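Local coordinates for imelysin-like protein (Psychrobacter arcticus, PDB 3PF0) that is of unknown function but belongs to the imelysin-like family, whose peptidase M75 name reflects a putative metalloendopeptidase activity, at residues G170-E173 against A174-N178; D179-D182 against A183-A187. All coordinates share one frame; numbering follows the deposited sequence.

Contact 1 of 2, residues G170-E173 against A174-N178; sequences GLEE and ALYAN
Tyr-176 sits one turn after Glu-172, and Leu-175 one turn after Leu-171, in the last turns of the short alpha-helix 167-176 of this all-helical imelysin-like fold. Three successive i to i+4 backbone hydrogen bonds tie the two segments together. Ala-174 N binds Gly-170 O at 3.1 Å, and Leu-175 N binds Leu-171 O at 2.9 Å. The third, from Tyr-176 N to Glu-172 O at 3.0 Å, is more bent, with an N-H...O angle of 135°.

Side-chain packing on the backbone follows the same spacing. Leu-175 has CG anti to its carbonyl carbon (chi1 -69°), which places Leu-175 CG over Leu-171 O at 3.4 Å, beside CB. The two leucines line a buried side of the helix, where both touch Trp-102 of helix 92-112; Leu-171 also reaches Leu-196 of helix 183-214. Ala-174 turns its methyl to Tyr-188 of that same helix.

The polar side chains are held mainly from outside the segments. Glu-172 is extended, and its buried carboxylate is satisfied at OE2 by Ala-265 N, while Glu-172 CG comes within 4.3 Å of Tyr-176 CD1. Arg-99 serves the helix end twice, donating through NE to Leu-175 O and forming a cation-pi contact with the Tyr-176 ring. The chain of Glu-173 bends at chi2 (51°), and Glu-173 OE2 comes to lie 4.2 Å from Ala-177 CB. Its other oxygen, OE1, makes a weak hydrogen bond with His-140 ND1. Glu-172 O, already bonded to Tyr-176 N, also lies in the plane of the Tyr-176 ring at its edge, 3.3 Å from Tyr-176 CD1.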
loop_
_atom_site.group_PDB
_atom_site.type_symbol
_atom_site.label_atom_id
_atom_site.label_comp_id
_atom_site.label_asym_id
_atom_site.label_seq_id
_atom_site.Cartn_x
_atom_site.Cartn_y
_atom_site.Cartn_z
ATOM N N GLY A 170 -0.599 13.739 4.008
ATOM C CA GLY A 170 -0.699 14.912 4.867
ATOM C C GLY A 170 0.559 15.060 5.712
ATOM O O GLY A 170 1.150 16.140 5.777
ATOM N N LEU A 171 1.001 13.953 6.335
ATOM C CA LEU A 171 2.217 13.911 7.151
ATOM C C LEU A 171 3.461 14.186 6.291
ATOM O O LEU A 171 4.353 14.929 6.703
ATOM C CB LEU A 171 2.317 12.551 7.858
ATOM C CG LEU A 171 1.414 12.386 9.082
ATOM C CD1 LEU A 171 1.126 10.920 9.372
ATOM C CD2 LEU A 171 1.994 13.102 10.301
ATOM N N GLU A 172 3.483 13.645 5.068
ATOM C CA GLU A 172 4.585 13.841 4.141
ATOM C C GLU A 172 4.791 15.317 3.860
ATOM O O GLU A 172 5.923 15.816 3.926
ATOM C CB GLU A 172 4.303 13.100 2.833
ATOM C CG GLU A 172 5.445 13.218 1.832
ATOM C CD GLU A 172 5.161 12.676 0.449
ATOM O OE1 GLU A 172 3.991 12.332 0.163
ATOM O OE2 GLU A 172 6.116 12.593 -0.353
ATOM N N GLU A 173 3.681 16.008 3.567
ATOM C CA GLU A 173 3.640 17.422 3.259
ATOM C C GLU A 173 4.110 18.243 4.454
ATOM O O GLU A 173 4.923 19.143 4.266
ATOM C CB GLU A 173 2.220 17.829 2.820
ATOM C CG GLU A 173 2.103 19.254 2.302
ATOM C CD GLU A 173 3.107 19.654 1.234
ATOM O OE1 GLU A 173 2.991 19.154 0.093
ATOM O OE2 GLU A 173 4.019 20.455 1.541
ATOM N N ALA A 174 3.611 17.942 5.673
ATOM C CA ALA A 174 3.996 18.688 6.871
ATOM C C ALA A 174 5.480 18.480 7.232
ATOM O O ALA A 174 6.134 19.440 7.647
ATOM C CB ALA A 174 3.121 18.298 8.041
ATOM N N LEU A 175 6.015 17.254 7.036
ATOM C CA LEU A 175 7.426 16.951 7.352
ATOM C C LEU A 175 8.422 17.476 6.297
ATOM O O LEU A 175 9.582 17.746 6.636
ATOM C CB LEU A 175 7.632 15.443 7.562
ATOM C CG LEU A 175 6.980 14.874 8.829
ATOM C CD1 LEU A 175 6.934 13.368 8.783
ATOM C CD2 LEU A 175 7.679 15.361 10.096
ATOM N N TYR A 176 7.971 17.657 5.045
ATOM C CA TYR A 176 8.842 18.123 3.966
ATOM C C TYR A 176 8.598 19.569 3.510
ATOM O O TYR A 176 9.290 20.022 2.594
ATOM C CB TYR A 176 8.721 17.187 2.770
ATOM C CG TYR A 176 9.554 15.947 2.940
ATOM C CD1 TYR A 176 9.052 14.831 3.602
ATOM C CD2 TYR A 176 10.871 15.901 2.485
ATOM C CE1 TYR A 176 9.833 13.694 3.796
ATOM C CE2 TYR A 176 11.652 14.763 2.654
ATOM C CZ TYR A 176 11.131 13.664 3.313
ATOM O OH TYR A 176 11.908 12.551 3.477
ATOM N N ALA A 177 7.674 20.302 4.163
ATOM C CA ALA A 177 7.351 21.698 3.826
ATOM C C ALA A 177 8.534 22.621 4.064
ATOM O O ALA A 177 8.734 23.568 3.295
ATOM C CB ALA A 177 6.162 22.182 4.649
ATOM N N ASN A 178 9.288 22.379 5.157
ATOM C CA ASN A 178 10.453 23.182 5.557
ATOM C C ASN A 178 11.506 22.290 6.198
ATOM O O ASN A 178 11.231 21.115 6.447
ATOM C CB ASN A 178 10.026 24.289 6.546
ATOM C CG ASN A 178 9.087 25.337 5.977
ATOM O OD1 ASN A 178 9.456 26.138 5.107
ATOM N ND2 ASN A 178 7.856 25.371 6.472
#

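Contact 2 of 2, residues D179-D182 against A183-A187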
loop_
_atom_site.group_PDB
_atom_site.type_symbol
_atom_site.label_atom_id
_atom_site.label_comp_id
_atom_site.label_asym_id
_atom_site.label_seq_id
_atom_site.Cartn_x
_atom_site.Cartn_y
_atom_site.Cartn_z
ATOM N N ASP A 179 12.696 22.849 6.501
ATOM C CA ASP A 179 13.774 22.116 7.177
ATOM C C ASP A 179 13.652 22.297 8.708
ATOM O O ASP A 179 14.581 21.992 9.454
ATOM C CB ASP A 179 15.167 22.548 6.651
ATOM C CG ASP A 179 15.623 23.967 6.949
ATOM O OD1 ASP A 179 14.758 24.827 7.212
ATOM O OD2 ASP A 179 16.848 24.230 6.848
ATOM N N SER A 180 12.476 22.749 9.158
ATOM C CA SER A 180 12.163 23.025 10.553
ATOM C C SER A 180 10.663 22.927 10.797
ATOM O O SER A 180 9.874 23.345 9.945
ATOM C CB SER A 180 12.653 24.426 10.921
ATOM O OG SER A 180 12.446 24.722 12.290
ATOM N N LEU A 181 10.274 22.368 11.957
ATOM C CA LEU A 181 8.877 22.272 12.395
ATOM C C LEU A 181 8.662 23.222 13.548
ATOM O O LEU A 181 9.332 23.077 14.569
ATOM C CB LEU A 181 8.481 20.839 12.847
ATOM C CG LEU A 181 8.424 19.697 11.833
ATOM C CD1 LEU A 181 8.156 18.380 12.543
ATOM C CD2 LEU A 181 7.320 19.903 10.817
ATOM N N ASP A 182 7.731 24.176 13.413
ATOM C CA ASP A 182 7.413 25.080 14.522
ATOM C C ASP A 182 6.324 24.427 15.401
ATOM O O ASP A 182 5.890 23.310 15.096
ATOM C CB ASP A 182 7.021 26.495 14.037
ATOM C CG ASP A 182 5.765 26.630 13.186
ATOM O OD1 ASP A 182 4.867 25.764 13.298
ATOM O OD2 ASP A 182 5.653 27.638 12.457
ATOM N N ALA A 183 5.890 25.112 16.481
ATOM C CA ALA A 183 4.899 24.589 17.421
ATOM C C ALA A 183 3.600 24.083 16.733
ATOM O O ALA A 183 3.146 22.979 17.051
ATOM C CB ALA A 183 4.566 25.635 18.472
ATOM N N GLY A 184 3.044 24.876 15.802
ATOM C CA GLY A 184 1.835 24.528 15.057
ATOM C C GLY A 184 2.020 23.328 14.144
ATOM O O GLY A 184 1.170 22.433 14.117
ATOM N N GLN A 185 3.158 23.281 13.409
ATOM C CA GLN A 185 3.488 22.158 12.524
ATOM C C GLN A 185 3.710 20.863 13.336
ATOM O O GLN A 185 3.323 19.785 12.896
ATOM C CB GLN A 185 4.713 22.482 11.666
ATOM C CG GLN A 185 4.357 23.309 10.440
ATOM C CD GLN A 185 5.492 24.181 9.953
ATOM O OE1 GLN A 185 6.578 24.274 10.554
ATOM N NE2 GLN A 185 5.250 24.855 8.845
ATOM N N CYS A 186 4.285 21.001 14.540
ATOM C CA CYS A 186 4.528 19.921 15.492
ATOM C C CYS A 186 3.217 19.306 15.979
ATOM O O CYS A 186 3.095 18.079 16.020
ATOM C CB CYS A 186 5.359 20.433 16.656
ATOM S SG CYS A 186 7.057 19.835 16.642
ATOM N N ALA A 187 2.227 20.169 16.305
ATOM C CA ALA A 187 0.900 19.766 16.765
ATOM C C ALA A 187 0.179 18.992 15.671
ATOM O O ALA A 187 -0.541 18.046 15.987
ATOM C CB ALA A 187 0.080 20.985 17.188
#
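Asp-182 and Gln-185 grip each other reciprocally at the start of helix 183-214. Gln-185 N donates to Asp-182 OD1 at 3.0 Å, meeting the oxygen nearly head-on in a bond of 168°, and Asp-182 N returns a donor to Gln-185 OE1 at 3.1 Å, somewhat tilted from the amide plane. To accept in this way, the Asp-182 carboxylate swings between its own N and carbonyl carbon (chi1 63°), where it stacks on the Gln-185 amide with the two planes 19° apart. This is a capping box with Asp-182 as N-cap, and Cys-186 N to Asp-182 O, at 2.9 Å, closes the first helical turn behind it. A leucine in place of Gln-185 would probably leave Asp-182 N without its acceptor and the carboxylate without its stacked amide, leaving the loop segment before the cap freer to shift.

Packing is close on the inner side. Leu-181 is buried: Leu-181 CD2 lies 3.8 Å from Gln-185 CB and Leu-181 CB 4.2 Å from Cys-186 SG, while Leu-95 and Leu-98 of helix 92-112 also touch its side chain. Cys-186 is anchored there by its disulfide to Cys-85. The outer side is much looser. The cap itself lies at the exposed edge, and beyond it Ala-183 is open to solvent, its CB pointing away from residues 179-182.

Contacts 1 and 2 lie in series along the chain, their centres about 10 Å apart, and together span the connection from helix 167-176 into helix 183-214. Contact 1 is mostly buried, though its Tyr-176 to Asn-178 end reaches the surface; contact 2 is only partly buried, and its centre is farther from the chain centre, about 27 Å against 19 Å. Both pack leucines against helix 92-112, and these meet directly, Leu-175 CD2 lying 3.9 Å from Leu-181 CD1. In contact 1 main-chain bonds join the segments and its acids look to outside partners, whereas in contact 2 side chains share the work with a main-chain bond, and a disulfide ties the helix start to Cys-85 elsewhere in the chain.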